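Long-range contacts in O-phospho-L-seryl-tRNA:Cys-tRNA synthase (PDB 5X6B), which probably converts O-phosphoserine carried on tRNA(Cys) into cysteine, working as a pyridoxal-phosphate enzyme whose cofactor is linked to a lysine: residues I56-I61 with I390-Y395; C115-H120 with L266-E271; G125-M130 with A154-L159; Y173-E178 with N208-K213; G335-G340 with K350-V355. All coordinates share one frame; numbering follows the deposited sequence.

Contact 1: residues I56-I61 with I390-Y395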
# COMPACT_ATOMS: atom_id res chain seq x y z
N ILE B 56 -11.86 19.08 -3.27
CA ILE B 56 -10.98 19.24 -2.13
C ILE B 56 -11.64 18.54 -0.95
O ILE B 56 -12.79 18.82 -0.61
CB ILE B 56 -10.71 20.71 -1.79
CG1 ILE B 56 -10.02 21.42 -2.95
CG2 ILE B 56 -9.87 20.82 -0.53
CD1 ILE B 56 -9.80 22.89 -2.71
N ASN B 57 -10.91 17.60 -0.34
CA ASN B 57 -11.42 16.89 0.81
C ASN B 57 -10.95 17.56 2.10
O ASN B 57 -9.75 17.66 2.35
CB ASN B 57 -10.97 15.42 0.78
CG ASN B 57 -11.75 14.55 1.74
OD1 ASN B 57 -12.36 15.04 2.69
ND2 ASN B 57 -11.75 13.25 1.49
N LEU B 58 -11.91 18.01 2.91
CA LEU B 58 -11.59 18.71 4.15
C LEU B 58 -11.63 17.81 5.38
O LEU B 58 -11.42 18.28 6.50
CB LEU B 58 -12.56 19.88 4.35
CG LEU B 58 -12.44 21.02 3.34
CD1 LEU B 58 -13.42 22.14 3.68
CD2 LEU B 58 -11.01 21.56 3.28
N ASN B 59 -11.88 16.52 5.17
CA ASN B 59 -11.95 15.56 6.28
C ASN B 59 -10.59 15.38 6.96
O ASN B 59 -9.63 14.95 6.33
CB ASN B 59 -12.48 14.22 5.78
CG ASN B 59 -12.95 13.32 6.90
OD1 ASN B 59 -12.41 13.34 8.01
ND2 ASN B 59 -13.99 12.53 6.63
N PRO B 60 -10.51 15.73 8.25
CA PRO B 60 -9.25 15.70 9.00
C PRO B 60 -8.58 14.33 9.08
O PRO B 60 -7.35 14.28 9.18
CB PRO B 60 -9.67 16.17 10.39
CG PRO B 60 -10.87 17.01 10.15
CD PRO B 60 -11.60 16.35 9.02
N ILE B 61 -9.36 13.25 9.04
CA ILE B 61 -8.78 11.91 9.07
C ILE B 61 -8.14 11.58 7.72
O ILE B 61 -7.36 10.64 7.60
CB ILE B 61 -9.82 10.83 9.44
CG1 ILE B 61 -10.75 10.54 8.26
CG2 ILE B 61 -10.63 11.25 10.66
CD1 ILE B 61 -11.58 9.29 8.44
N ILE B 390 -18.87 22.04 12.53
CA ILE B 390 -18.15 21.37 11.45
C ILE B 390 -16.70 21.06 11.85
O ILE B 390 -16.08 21.81 12.60
CB ILE B 390 -18.10 22.19 10.13
CG1 ILE B 390 -17.44 23.55 10.35
CG2 ILE B 390 -19.49 22.35 9.53
CD1 ILE B 390 -17.29 24.36 9.08
N LYS B 391 -16.19 19.94 11.36
CA LYS B 391 -14.78 19.61 11.52
C LYS B 391 -14.09 19.65 10.16
O LYS B 391 -14.59 19.10 9.18
CB LYS B 391 -14.60 18.24 12.17
CG LYS B 391 -15.01 18.20 13.64
CD LYS B 391 -15.03 16.78 14.18
CE LYS B 391 -13.67 16.12 14.07
NZ LYS B 391 -13.70 14.76 14.69
N MET B 392 -12.94 20.31 10.11
CA MET B 392 -12.19 20.42 8.87
C MET B 392 -10.69 20.53 9.11
O MET B 392 -10.24 20.83 10.22
CB MET B 392 -12.66 21.63 8.06
CG MET B 392 -12.77 22.91 8.87
SD MET B 392 -13.22 24.33 7.86
CE MET B 392 -11.71 24.55 6.92
N SER B 393 -9.93 20.26 8.07
CA SER B 393 -8.49 20.46 8.09
C SER B 393 -8.06 20.85 6.69
O SER B 393 -8.60 20.34 5.70
CB SER B 393 -7.77 19.20 8.58
OG SER B 393 -6.37 19.40 8.65
N VAL B 394 -7.11 21.77 6.59
CA VAL B 394 -6.58 22.16 5.29
C VAL B 394 -5.14 21.70 5.21
O VAL B 394 -4.37 22.16 4.37
CB VAL B 394 -6.68 23.68 5.03
CG1 VAL B 394 -8.13 24.13 5.10
CG2 VAL B 394 -5.80 24.46 6.02
N TYR B 395 -4.78 20.79 6.11
CA TYR B 395 -3.44 20.22 6.11
C TYR B 395 -3.08 19.66 4.74
O TYR B 395 -3.89 18.98 4.11
CB TYR B 395 -3.31 19.11 7.16
CG TYR B 395 -1.92 18.53 7.21
CD1 TYR B 395 -0.95 19.07 8.04
CD2 TYR B 395 -1.56 17.45 6.40
CE1 TYR B 395 0.33 18.55 8.08
CE2 TYR B 395 -0.28 16.93 6.43
CZ TYR B 395 0.66 17.48 7.27
OH TYR B 395 1.93 16.97 7.31
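L58 and P60 lean on M392 and S393, and one backbone bond ties the pair of segments: S393 N donates to L58 O at 2.9 Å. The same L58 O also receives the CA-H of M392, with 3.3 Å from CA to O. Leucine suits its place because it can fill a buried corner without polar demands. Its CB meets M392 CB at 4.1 Å, and CD2 reaches V394 CG1 at 4.3 Å. The side chain of M392 touches L58 through CB alone. With chi1 at 48° its CG sits between the backbone N and the carbonyl carbon, and the flexible thioether runs off to V327 on helix 317-331.

The arrangement is consistent with the smaller domain of a fold-type I pyridoxal-phosphate enzyme: strand 56-57 pairs with strand 379-380, whereas strand 389-392 borders a three-stranded antiparallel sheet. P60, just past strand 56-57, lays its ring on the end of strand 389-392: CG lies 3.7 Å from M392 C, while P60 CA rests 3.8 Å from S393 CB. A proline fits here, at the start of helix 60-63, where a backbone N-H is not needed for the helix. N59 caps that helix, its OD1 accepting from I61 N, and N57 OD1 accepts from N59 N in an Asx turn. S393 is small enough to lie against the proline, and its OG accepts from Y395 N in an ST turn and is also hydrogen-bonded to D347 OD1. K391 skirts P60 with its aliphatic part and carries NZ to G204 O.

Contact 2: residues C115-H120 with L266-E271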
# COMPACT_ATOMS: atom_id res chain seq x y z
N CYS B 115 12.59 0.32 19.89
CA CYS B 115 12.13 -0.68 18.93
C CYS B 115 10.86 -0.21 18.23
O CYS B 115 10.21 0.73 18.67
CB CYS B 115 11.87 -2.01 19.62
SG CYS B 115 13.10 -2.49 20.86
N ALA B 116 10.51 -0.89 17.14
CA ALA B 116 9.29 -0.59 16.41
C ALA B 116 8.75 -1.83 15.69
O ALA B 116 9.52 -2.71 15.31
CB ALA B 116 9.53 0.54 15.41
N ARG B 117 7.44 -1.88 15.51
CA ARG B 117 6.80 -2.97 14.76
C ARG B 117 5.68 -2.43 13.88
O ARG B 117 4.97 -1.50 14.27
CB ARG B 117 6.25 -4.04 15.71
CG ARG B 117 7.30 -4.93 16.36
CD ARG B 117 8.00 -5.80 15.33
NE ARG B 117 8.94 -6.75 15.94
CZ ARG B 117 10.23 -6.51 16.14
NH1 ARG B 117 10.76 -5.34 15.80
NH2 ARG B 117 11.00 -7.43 16.69
N PRO B 118 5.53 -3.00 12.68
CA PRO B 118 4.44 -2.62 11.78
C PRO B 118 3.11 -3.19 12.24
O PRO B 118 3.06 -4.33 12.71
CB PRO B 118 4.86 -3.23 10.44
CG PRO B 118 5.69 -4.41 10.83
CD PRO B 118 6.43 -4.00 12.07
N THR B 119 2.05 -2.41 12.11
CA THR B 119 0.72 -2.83 12.51
C THR B 119 -0.30 -2.50 11.43
O THR B 119 0.02 -1.84 10.45
CB THR B 119 0.28 -2.16 13.83
OG1 THR B 119 0.27 -0.73 13.66
CG2 THR B 119 1.22 -2.52 14.96
N HIS B 120 -1.54 -2.94 11.63
CA HIS B 120 -2.63 -2.60 10.74
C HIS B 120 -3.26 -1.26 11.14
O HIS B 120 -4.38 -0.95 10.75
CB HIS B 120 -3.70 -3.69 10.74
CG HIS B 120 -3.20 -5.04 10.32
ND1 HIS B 120 -2.57 -5.25 9.11
CD2 HIS B 120 -3.25 -6.24 10.93
CE1 HIS B 120 -2.25 -6.52 9.00
NE2 HIS B 120 -2.65 -7.15 10.09
N LEU B 266 3.94 0.52 15.90
CA LEU B 266 4.02 0.41 17.35
C LEU B 266 5.49 0.51 17.75
O LEU B 266 6.29 -0.35 17.39
CB LEU B 266 3.41 -0.89 17.86
CG LEU B 266 3.55 -1.19 19.35
CD1 LEU B 266 2.96 -0.07 20.20
CD2 LEU B 266 2.90 -2.52 19.71
N ALA B 267 5.83 1.58 18.45
CA ALA B 267 7.19 1.75 18.94
C ALA B 267 7.21 1.48 20.44
O ALA B 267 6.25 1.78 21.14
CB ALA B 267 7.72 3.14 18.63
N PHE B 268 8.31 0.92 20.93
CA PHE B 268 8.39 0.52 22.33
C PHE B 268 9.82 0.38 22.83
O PHE B 268 10.75 0.17 22.05
CB PHE B 268 7.62 -0.79 22.55
CG PHE B 268 8.06 -1.92 21.65
CD1 PHE B 268 9.07 -2.78 22.05
CD2 PHE B 268 7.46 -2.11 20.42
CE1 PHE B 268 9.47 -3.82 21.23
CE2 PHE B 268 7.86 -3.15 19.59
CZ PHE B 268 8.87 -4.01 20.00
N SER B 269 9.99 0.49 24.15
CA SER B 269 11.29 0.38 24.78
C SER B 269 11.75 -1.08 24.88
O SER B 269 10.92 -1.99 24.92
CB SER B 269 11.26 0.99 26.18
OG SER B 269 10.35 0.30 27.02
N GLU B 270 13.06 -1.28 24.93
CA GLU B 270 13.64 -2.61 25.08
C GLU B 270 13.08 -3.34 26.30
O GLU B 270 12.98 -4.57 26.31
CB GLU B 270 15.17 -2.51 25.19
CG GLU B 270 15.89 -3.85 25.41
CD GLU B 270 15.81 -4.78 24.21
OE1 GLU B 270 15.37 -4.34 23.13
OE2 GLU B 270 16.19 -5.96 24.35
N GLU B 271 12.71 -2.57 27.32
CA GLU B 271 12.17 -3.12 28.56
C GLU B 271 10.94 -3.99 28.31
O GLU B 271 10.76 -5.02 28.96
CB GLU B 271 11.82 -1.98 29.53
CG GLU B 271 11.26 -2.43 30.86
CD GLU B 271 10.91 -1.26 31.77
OE1 GLU B 271 11.15 -0.11 31.37
OE2 GLU B 271 10.39 -1.50 32.88
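C115 and F268 face each other as a hydrogen-bonded antiparallel pair, and their side chains form the densest part of the contact. C115 CB sits over one face of the phenyl ring, 3.7 Å from its centroid, while SG lies oblique to the ring at 4.7 Å from the same centroid. The ring comes back over the partner strand because F268 CG stands between its own backbone N and carbonyl carbon (chi1 55°). At the ring's edge, in its plane, R117 CG approaches F268 CE2 to 3.7 Å. A small, polarisable cysteine and the methylenes of an arginine both suit a flat apolar ring.

The next pair, A116 with A267, is non-hydrogen-bonded, its CA atoms 4.0 Å apart. Both methyl groups point to the other face of the sheet, where I107 and L111 of helix 100-111 cover them, and alanine is small enough to let the helix lie close. Further along, T119 CG2 meets L266 CB at 4.0 Å, the threonine hydroxyl being taken by G121 O.

The solvent side is looser. E270 is exposed and merely brings OE1 near C115 SG at 3.7 Å, its backbone N being held by D114 OD2. The partly exposed R117 is by contrast held: NH1 donates to A116 O and NH2 forms a salt bridge with E287.

Strand 264-268 runs against both its neighbours in the mixed seven-stranded sheet, as the antiparallel strand does in fold-type I enzymes. Four backbone bonds, two for each hydrogen-bonded pair, set the register of edge strand 115-119, while the packing of the F268 ring against C115 and R117 is an apolar contact that sets no register of its own.

Contact 3: residues G125-M130 with A154-L159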
# COMPACT_ATOMS: atom_id res chain seq x y z
N GLY B 125 -2.21 -1.53 17.41
CA GLY B 125 -1.08 -1.22 18.27
C GLY B 125 -1.49 -1.10 19.72
O GLY B 125 -0.78 -1.55 20.62
N LYS B 126 -2.64 -0.48 19.95
CA LYS B 126 -3.17 -0.34 21.30
C LYS B 126 -3.56 -1.69 21.85
O LYS B 126 -3.18 -2.06 22.96
CB LYS B 126 -4.39 0.59 21.32
CG LYS B 126 -4.13 2.02 20.92
CD LYS B 126 -5.46 2.75 20.83
CE LYS B 126 -5.31 4.15 20.31
NZ LYS B 126 -6.65 4.77 20.13
N PHE B 127 -4.35 -2.42 21.06
CA PHE B 127 -4.82 -3.74 21.46
C PHE B 127 -3.67 -4.66 21.80
O PHE B 127 -3.74 -5.44 22.75
CB PHE B 127 -5.69 -4.37 20.38
CG PHE B 127 -6.12 -5.76 20.70
CD1 PHE B 127 -7.00 -6.00 21.76
CD2 PHE B 127 -5.65 -6.84 19.97
CE1 PHE B 127 -7.40 -7.29 22.07
CE2 PHE B 127 -6.05 -8.12 20.28
CZ PHE B 127 -6.92 -8.35 21.33
N ILE B 128 -2.59 -4.57 21.02
CA ILE B 128 -1.42 -5.41 21.23
C ILE B 128 -0.80 -5.19 22.61
O ILE B 128 -0.56 -6.16 23.34
CB ILE B 128 -0.35 -5.17 20.15
CG1 ILE B 128 -0.75 -5.89 18.86
CG2 ILE B 128 1.00 -5.69 20.61
CD1 ILE B 128 0.10 -5.52 17.68
N VAL B 129 -0.56 -3.94 22.97
CA VAL B 129 0.05 -3.66 24.27
C VAL B 129 -0.94 -3.93 25.41
O VAL B 129 -0.54 -4.36 26.49
CB VAL B 129 0.59 -2.21 24.37
CG1 VAL B 129 1.67 -1.98 23.33
CG2 VAL B 129 -0.52 -1.19 24.23
N MET B 130 -2.22 -3.70 25.16
CA MET B 130 -3.25 -3.99 26.15
C MET B 130 -3.36 -5.49 26.38
O MET B 130 -3.79 -5.93 27.45
CB MET B 130 -4.61 -3.44 25.70
CG MET B 130 -4.78 -1.95 25.87
SD MET B 130 -6.44 -1.45 25.39
CE MET B 130 -6.33 0.34 25.55
N ALA B 154 -9.72 -1.79 24.65
CA ALA B 154 -9.66 -2.16 26.06
C ALA B 154 -10.69 -3.24 26.38
O ALA B 154 -10.39 -4.23 27.05
CB ALA B 154 -9.86 -0.95 26.95
N GLU B 155 -11.91 -3.03 25.89
CA GLU B 155 -12.97 -4.01 26.05
C GLU B 155 -12.58 -5.34 25.41
O GLU B 155 -12.88 -6.41 25.93
CB GLU B 155 -14.28 -3.48 25.46
CG GLU B 155 -15.50 -4.31 25.79
CD GLU B 155 -16.80 -3.59 25.44
OE1 GLU B 155 -16.75 -2.39 25.12
OE2 GLU B 155 -17.87 -4.24 25.49
N ARG B 156 -11.87 -5.27 24.29
CA ARG B 156 -11.42 -6.49 23.61
C ARG B 156 -10.32 -7.18 24.40
O ARG B 156 -10.23 -8.40 24.41
CB ARG B 156 -10.93 -6.19 22.19
CG ARG B 156 -10.82 -7.44 21.33
CD ARG B 156 -10.28 -7.16 19.94
NE ARG B 156 -10.34 -8.35 19.10
CZ ARG B 156 -9.77 -8.46 17.90
NH1 ARG B 156 -9.09 -7.44 17.39
NH2 ARG B 156 -9.88 -9.58 17.21
N ALA B 157 -9.49 -6.39 25.07
CA ALA B 157 -8.43 -6.95 25.90
C ALA B 157 -8.97 -7.26 27.29
O ALA B 157 -8.20 -7.59 28.21
CB ALA B 157 -7.25 -6.00 25.98
N LYS B 158 -10.29 -7.16 27.43
CA LYS B 158 -10.97 -7.43 28.70
C LYS B 158 -10.35 -6.63 29.83
O LYS B 158 -10.00 -7.16 30.88
CB LYS B 158 -10.93 -8.93 29.01
CG LYS B 158 -11.66 -9.78 27.99
CD LYS B 158 -11.54 -11.26 28.31
CE LYS B 158 -12.45 -12.09 27.42
NZ LYS B 158 -12.13 -11.91 25.97
N LEU B 159 -10.19 -5.33 29.58
CA LEU B 159 -9.64 -4.42 30.57
C LEU B 159 -10.70 -3.40 30.98
O LEU B 159 -11.65 -3.15 30.25
CB LEU B 159 -8.41 -3.70 30.02
CG LEU B 159 -7.22 -4.59 29.68
CD1 LEU B 159 -6.06 -3.75 29.17
CD2 LEU B 159 -6.80 -5.40 30.90
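The F127 ring carries R156 on one face and backbone at its rim. R156 CD lies 3.9 Å from the ring centroid, a CH-pi contact, and CZ follows at 4.7 Å over the same face as a cation-pi pair. At the edge, in the ring plane, are R156 O and A157 N. R156 of the second subunit also packs on F127, and the H131 ring meets it at about 40°. Seen from the arginine, F127 CE2 covers one face of the guanidinium, whose plane is 19° from that of the ring. The extended arginine chain, crossing the phenylalanine at about a right angle, carries the guanidinium past the ring, where NE forms a salt bridge with E289 of the second subunit.

M130 packs the other half. Its long unbranched chain passes from A157 (CB to CB 3.7 Å) and L159 (M130 CB to CD1 3.8 Å) to A154, where SD meets CB at 3.8 Å. The small alanines allow this close approach.

K158, with positive phi, ends helix 148-156 in a Schellman motif: L159 N bonds A154 O. That helix links the neighbouring parallel strands 139-143 and 160-166 as a beta-alpha-beta crossover, here packed against helix 122-132 beside the subunit interface.

Contact 4: residues Y173-E178 with N208-K213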
# COMPACT_ATOMS: atom_id res chain seq x y z
N TYR B 173 -12.10 22.40 26.07
CA TYR B 173 -12.09 20.96 26.35
C TYR B 173 -10.66 20.44 26.54
O TYR B 173 -10.28 19.42 25.97
CB TYR B 173 -12.80 20.20 25.23
CG TYR B 173 -14.28 20.49 25.19
CD1 TYR B 173 -15.15 19.80 26.02
CD2 TYR B 173 -14.80 21.46 24.34
CE1 TYR B 173 -16.51 20.06 26.00
CE2 TYR B 173 -16.16 21.73 24.32
CZ TYR B 173 -17.01 21.02 25.16
OH TYR B 173 -18.36 21.27 25.15
N LYS B 174 -9.89 21.16 27.36
CA LYS B 174 -8.52 20.79 27.66
C LYS B 174 -8.42 19.77 28.80
O LYS B 174 -9.07 19.92 29.83
CB LYS B 174 -7.70 22.03 28.02
CG LYS B 174 -6.26 21.71 28.41
CD LYS B 174 -5.48 22.95 28.81
CE LYS B 174 -4.04 22.57 29.12
NZ LYS B 174 -3.21 23.75 29.45
N ILE B 175 -7.60 18.74 28.60
CA ILE B 175 -7.41 17.69 29.59
C ILE B 175 -6.55 18.13 30.77
O ILE B 175 -5.51 18.76 30.59
CB ILE B 175 -6.76 16.44 28.94
CG1 ILE B 175 -7.68 15.86 27.87
CG2 ILE B 175 -6.43 15.39 29.99
CD1 ILE B 175 -9.06 15.50 28.37
N ASN B 176 -7.01 17.81 31.98
CA ASN B 176 -6.20 17.99 33.18
C ASN B 176 -5.16 16.87 33.28
O ASN B 176 -5.43 15.82 33.86
CB ASN B 176 -7.10 18.01 34.42
CG ASN B 176 -6.35 18.41 35.69
OD1 ASN B 176 -5.12 18.42 35.73
ND2 ASN B 176 -7.10 18.74 36.73
N LEU B 177 -3.98 17.10 32.73
CA LEU B 177 -2.94 16.07 32.70
C LEU B 177 -2.48 15.69 34.11
O LEU B 177 -2.08 14.56 34.36
CB LEU B 177 -1.74 16.54 31.86
CG LEU B 177 -2.03 16.75 30.37
CD1 LEU B 177 -0.75 17.04 29.59
CD2 LEU B 177 -2.75 15.55 29.79
N GLU B 178 -2.56 16.65 35.03
CA GLU B 178 -2.16 16.41 36.41
C GLU B 178 -3.19 15.52 37.10
O GLU B 178 -2.90 14.89 38.12
CB GLU B 178 -1.99 17.73 37.16
CG GLU B 178 -0.90 18.64 36.57
CD GLU B 178 -1.36 19.42 35.35
OE1 GLU B 178 -2.56 19.36 35.00
OE2 GLU B 178 -0.52 20.11 34.73
N ASN B 208 -6.63 19.09 20.13
CA ASN B 208 -5.79 19.68 21.17
C ASN B 208 -4.52 18.89 21.39
O ASN B 208 -4.55 17.69 21.63
CB ASN B 208 -6.56 19.79 22.48
CG ASN B 208 -7.68 20.80 22.43
OD1 ASN B 208 -7.62 21.77 21.68
ND2 ASN B 208 -8.72 20.57 23.23
N LEU B 209 -3.38 19.58 21.31
CA LEU B 209 -2.11 18.98 21.66
C LEU B 209 -1.99 18.90 23.19
O LEU B 209 -2.61 19.67 23.91
CB LEU B 209 -0.96 19.80 21.05
CG LEU B 209 0.48 19.33 21.24
CD1 LEU B 209 0.65 17.90 20.76
CD2 LEU B 209 1.41 20.26 20.50
N ASN B 210 -1.20 17.94 23.67
CA ASN B 210 -1.04 17.75 25.11
C ASN B 210 0.43 17.59 25.48
O ASN B 210 1.20 16.97 24.74
CB ASN B 210 -1.85 16.54 25.58
CG ASN B 210 -3.35 16.75 25.45
OD1 ASN B 210 -4.01 16.10 24.64
ND2 ASN B 210 -3.90 17.64 26.26
N ASP B 211 0.83 18.15 26.62
CA ASP B 211 2.21 18.02 27.08
C ASP B 211 2.48 16.61 27.60
O ASP B 211 2.32 16.34 28.79
CB ASP B 211 2.51 19.06 28.16
CG ASP B 211 3.99 19.14 28.49
OD1 ASP B 211 4.80 18.56 27.74
OD2 ASP B 211 4.35 19.80 29.50
N ALA B 212 2.88 15.73 26.69
CA ALA B 212 3.03 14.31 27.00
C ALA B 212 4.05 14.02 28.11
O ALA B 212 3.95 13.00 28.79
CB ALA B 212 3.42 13.54 25.73
N LYS B 213 5.02 14.92 28.28
CA LYS B 213 6.09 14.69 29.23
C LYS B 213 5.57 14.63 30.66
O LYS B 213 6.07 13.86 31.48
CB LYS B 213 7.16 15.78 29.12
CG LYS B 213 8.41 15.49 29.94
CD LYS B 213 9.51 16.50 29.65
CE LYS B 213 10.80 16.12 30.36
NZ LYS B 213 11.91 17.07 30.05
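L177 meets D211 at one end of this contact and N208 meets Y173 at the other. The leucine points CD1 at the backbone of D211 and lies 4.1 Å from D211 CB and 4.2 Å from N210 CB. One methyl, CD1, thus meets both N210 and D211, an apolar end suited to the buried side of the bend. I175 points toward N210, between the two ends. N208 supplies the polar link: its ND2 donates a weak, strongly bent bond to Y173 O at 3.4 Å.

The next shell explains these positions. N208 CG stands anti to the carbonyl carbon (chi1 -69°), which brings the amide up to the other segment, where ND2 also reaches T172 O. Its OD1 accepts from I341 N, and an asparagine, with a donor and an acceptor on one short stem, can join both pieces of chain to its own. The backbone N of N208 bonds D203 OD1. Y173 O has a second donor in N145 ND2, and the tyrosine ring stacks on Y206 and meets Y166 edge-to-face. D211 is the centre of an inverse gamma turn, which bends the chain just ahead of helix 212-221. N176 OD1 caps the start of helix 179-188 through a weak bond to G179 N.

The two segments run nearly the same way, 14° apart, yet K174 CA and N208 CA, the nearest such pair, are 7.1 Å from each other, so side chains and not sheet bonds hold them. K174 and N176 instead bond through their backbones to E167 and G165, at and just past the end of strand 160-166. L177 and A212, one from each segment, both pack on L199 of strand 194-200.

Contact 5: residues G335-G340 with K350-V355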
# COMPACT_ATOMS: atom_id res chain seq x y z
N GLY B 335 -18.54 34.43 11.64
CA GLY B 335 -19.29 33.88 12.75
C GLY B 335 -19.00 32.44 13.12
O GLY B 335 -19.83 31.78 13.74
N PHE B 336 -17.84 31.93 12.73
CA PHE B 336 -17.42 30.60 13.15
C PHE B 336 -16.58 30.73 14.41
O PHE B 336 -15.61 31.47 14.43
CB PHE B 336 -16.64 29.87 12.05
CG PHE B 336 -17.48 29.39 10.90
CD1 PHE B 336 -18.80 29.79 10.76
CD2 PHE B 336 -16.96 28.49 9.98
CE1 PHE B 336 -19.57 29.33 9.70
CE2 PHE B 336 -17.72 28.03 8.92
CZ PHE B 336 -19.03 28.45 8.78
N LYS B 337 -16.94 30.00 15.46
CA LYS B 337 -16.16 30.03 16.69
C LYS B 337 -15.29 28.79 16.79
O LYS B 337 -15.79 27.67 16.85
CB LYS B 337 -17.07 30.14 17.92
CG LYS B 337 -16.31 30.14 19.25
CD LYS B 337 -17.27 30.31 20.42
CE LYS B 337 -16.52 30.37 21.75
NZ LYS B 337 -15.55 31.50 21.79
N GLN B 338 -13.97 28.99 16.79
CA GLN B 338 -13.06 27.88 16.96
C GLN B 338 -13.24 27.27 18.35
O GLN B 338 -13.20 27.98 19.35
CB GLN B 338 -11.60 28.30 16.78
CG GLN B 338 -10.63 27.16 17.02
CD GLN B 338 -9.29 27.61 17.55
OE1 GLN B 338 -8.76 28.65 17.15
NE2 GLN B 338 -8.73 26.83 18.47
N LEU B 339 -13.45 25.96 18.40
CA LEU B 339 -13.51 25.27 19.67
C LEU B 339 -12.13 24.74 19.99
O LEU B 339 -11.24 24.72 19.13
CB LEU B 339 -14.54 24.14 19.63
CG LEU B 339 -15.98 24.63 19.46
CD1 LEU B 339 -16.96 23.47 19.43
CD2 LEU B 339 -16.32 25.62 20.57
N GLY B 340 -11.93 24.31 21.23
CA GLY B 340 -10.66 23.76 21.63
C GLY B 340 -9.67 24.84 22.03
O GLY B 340 -9.99 26.03 22.04
N LYS B 350 -12.29 22.43 14.87
CA LYS B 350 -13.71 22.28 15.12
C LYS B 350 -14.37 23.63 15.39
O LYS B 350 -14.08 24.30 16.39
CB LYS B 350 -13.96 21.34 16.30
CG LYS B 350 -15.43 21.03 16.52
CD LYS B 350 -15.61 20.01 17.64
CE LYS B 350 -17.07 19.64 17.83
NZ LYS B 350 -17.24 18.63 18.91
N PHE B 351 -15.25 24.04 14.48
CA PHE B 351 -15.97 25.30 14.61
C PHE B 351 -17.36 25.09 15.17
O PHE B 351 -18.07 24.16 14.77
CB PHE B 351 -16.10 26.02 13.26
CG PHE B 351 -14.82 26.60 12.74
CD1 PHE B 351 -14.17 27.62 13.42
CD2 PHE B 351 -14.28 26.16 11.53
CE1 PHE B 351 -13.00 28.17 12.92
CE2 PHE B 351 -13.11 26.70 11.04
CZ PHE B 351 -12.47 27.71 11.73
N GLU B 352 -17.77 25.96 16.09
CA GLU B 352 -19.18 26.09 16.39
C GLU B 352 -19.75 27.06 15.37
O GLU B 352 -19.25 28.18 15.23
CB GLU B 352 -19.41 26.59 17.81
CG GLU B 352 -20.88 26.70 18.19
CD GLU B 352 -21.08 27.30 19.57
OE1 GLU B 352 -20.08 27.74 20.17
OE2 GLU B 352 -22.23 27.32 20.04
N THR B 353 -20.76 26.63 14.63
CA THR B 353 -21.26 27.41 13.50
C THR B 353 -22.75 27.71 13.59
O THR B 353 -23.54 27.14 12.84
CB THR B 353 -20.97 26.69 12.17
OG1 THR B 353 -21.61 25.40 12.17
CG2 THR B 353 -19.47 26.49 11.98
N PRO B 354 -23.13 28.63 14.49
CA PRO B 354 -24.55 28.98 14.68
C PRO B 354 -25.20 29.51 13.41
O PRO B 354 -26.37 29.23 13.16
CB PRO B 354 -24.49 30.08 15.75
CG PRO B 354 -23.19 29.88 16.44
CD PRO B 354 -22.25 29.41 15.37
N VAL B 355 -24.45 30.27 12.62
CA VAL B 355 -24.98 30.89 11.41
C VAL B 355 -25.47 29.84 10.41
O VAL B 355 -26.41 30.08 9.66
CB VAL B 355 -23.93 31.82 10.74
CG1 VAL B 355 -22.69 31.03 10.33
CG2 VAL B 355 -24.53 32.55 9.55
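This is the pairing of a beta hairpin, strand 337-338 with strand 349-352, at one border of a three-stranded antiparallel sheet, consistent with the smaller domain of the fold-type I architecture. K337 and E352 are its hydrogen-bonded pair: K337 N gives to E352 O at 2.9 Å, E352 N returns to K337 O at 2.7 Å, and L339 N adds a third bond to K350 O. Q338 and F351, a non-hydrogen-bonded pair, turn to the face covered by helix 317-331, where an aromatic ring suits the buried position.

K337 and E352 lie on the other face, side by side and pointing the same way, but without a salt bridge: NZ and OE1 are 6.1 Å apart, and OE1 is hydrogen-bonded to Y170 OH. K350 crosses L339 obliquely, with CG 4.1 Å from L339 CD1, and carries its charge on to E205, a salt bridge.

G335, whose positive phi glycine tolerates well, ends helix 317-331 as the C-prime residue of a Schellman motif. F336 follows, and the backbone sets its CB over the face of the F351 ring; the rings themselves are oblique, their planes at 50°. With CG beside the backbone N (chi1 -74°), the F336 ring turns toward T353 and V355, and V355 CG1 meets it at its edge. T353 OG1 is bonded to T387 O, while its methyl CG2 sits over the centre of the F336 ring, 3.5 Å from the centroid.

Contacts 1 and 5 share the small three-stranded sheet, where I390 O and F351 N lie 3.0 Å apart, probably hydrogen-bonded. Contacts 2 and 3 also touch: L266 CD2 packs on I128 CG2 at 3.8 Å, joining the large sheet to helix 122-132. Contact 4 reaches contact 5 through N208 OD1 and G340 CA, 3.6 Å apart. Contacts 2 and 5 lie on opposite sides of the chain's centre, their centres 38 Å apart. Nearest atoms of the bound nucleic acid are about 15 Å from contact 2 but about 47 Å from contact 5. K255, the cofactor-bearing lysine, falls in sequence between strands 248-252 and 264-268, the latter a partner in contact 2.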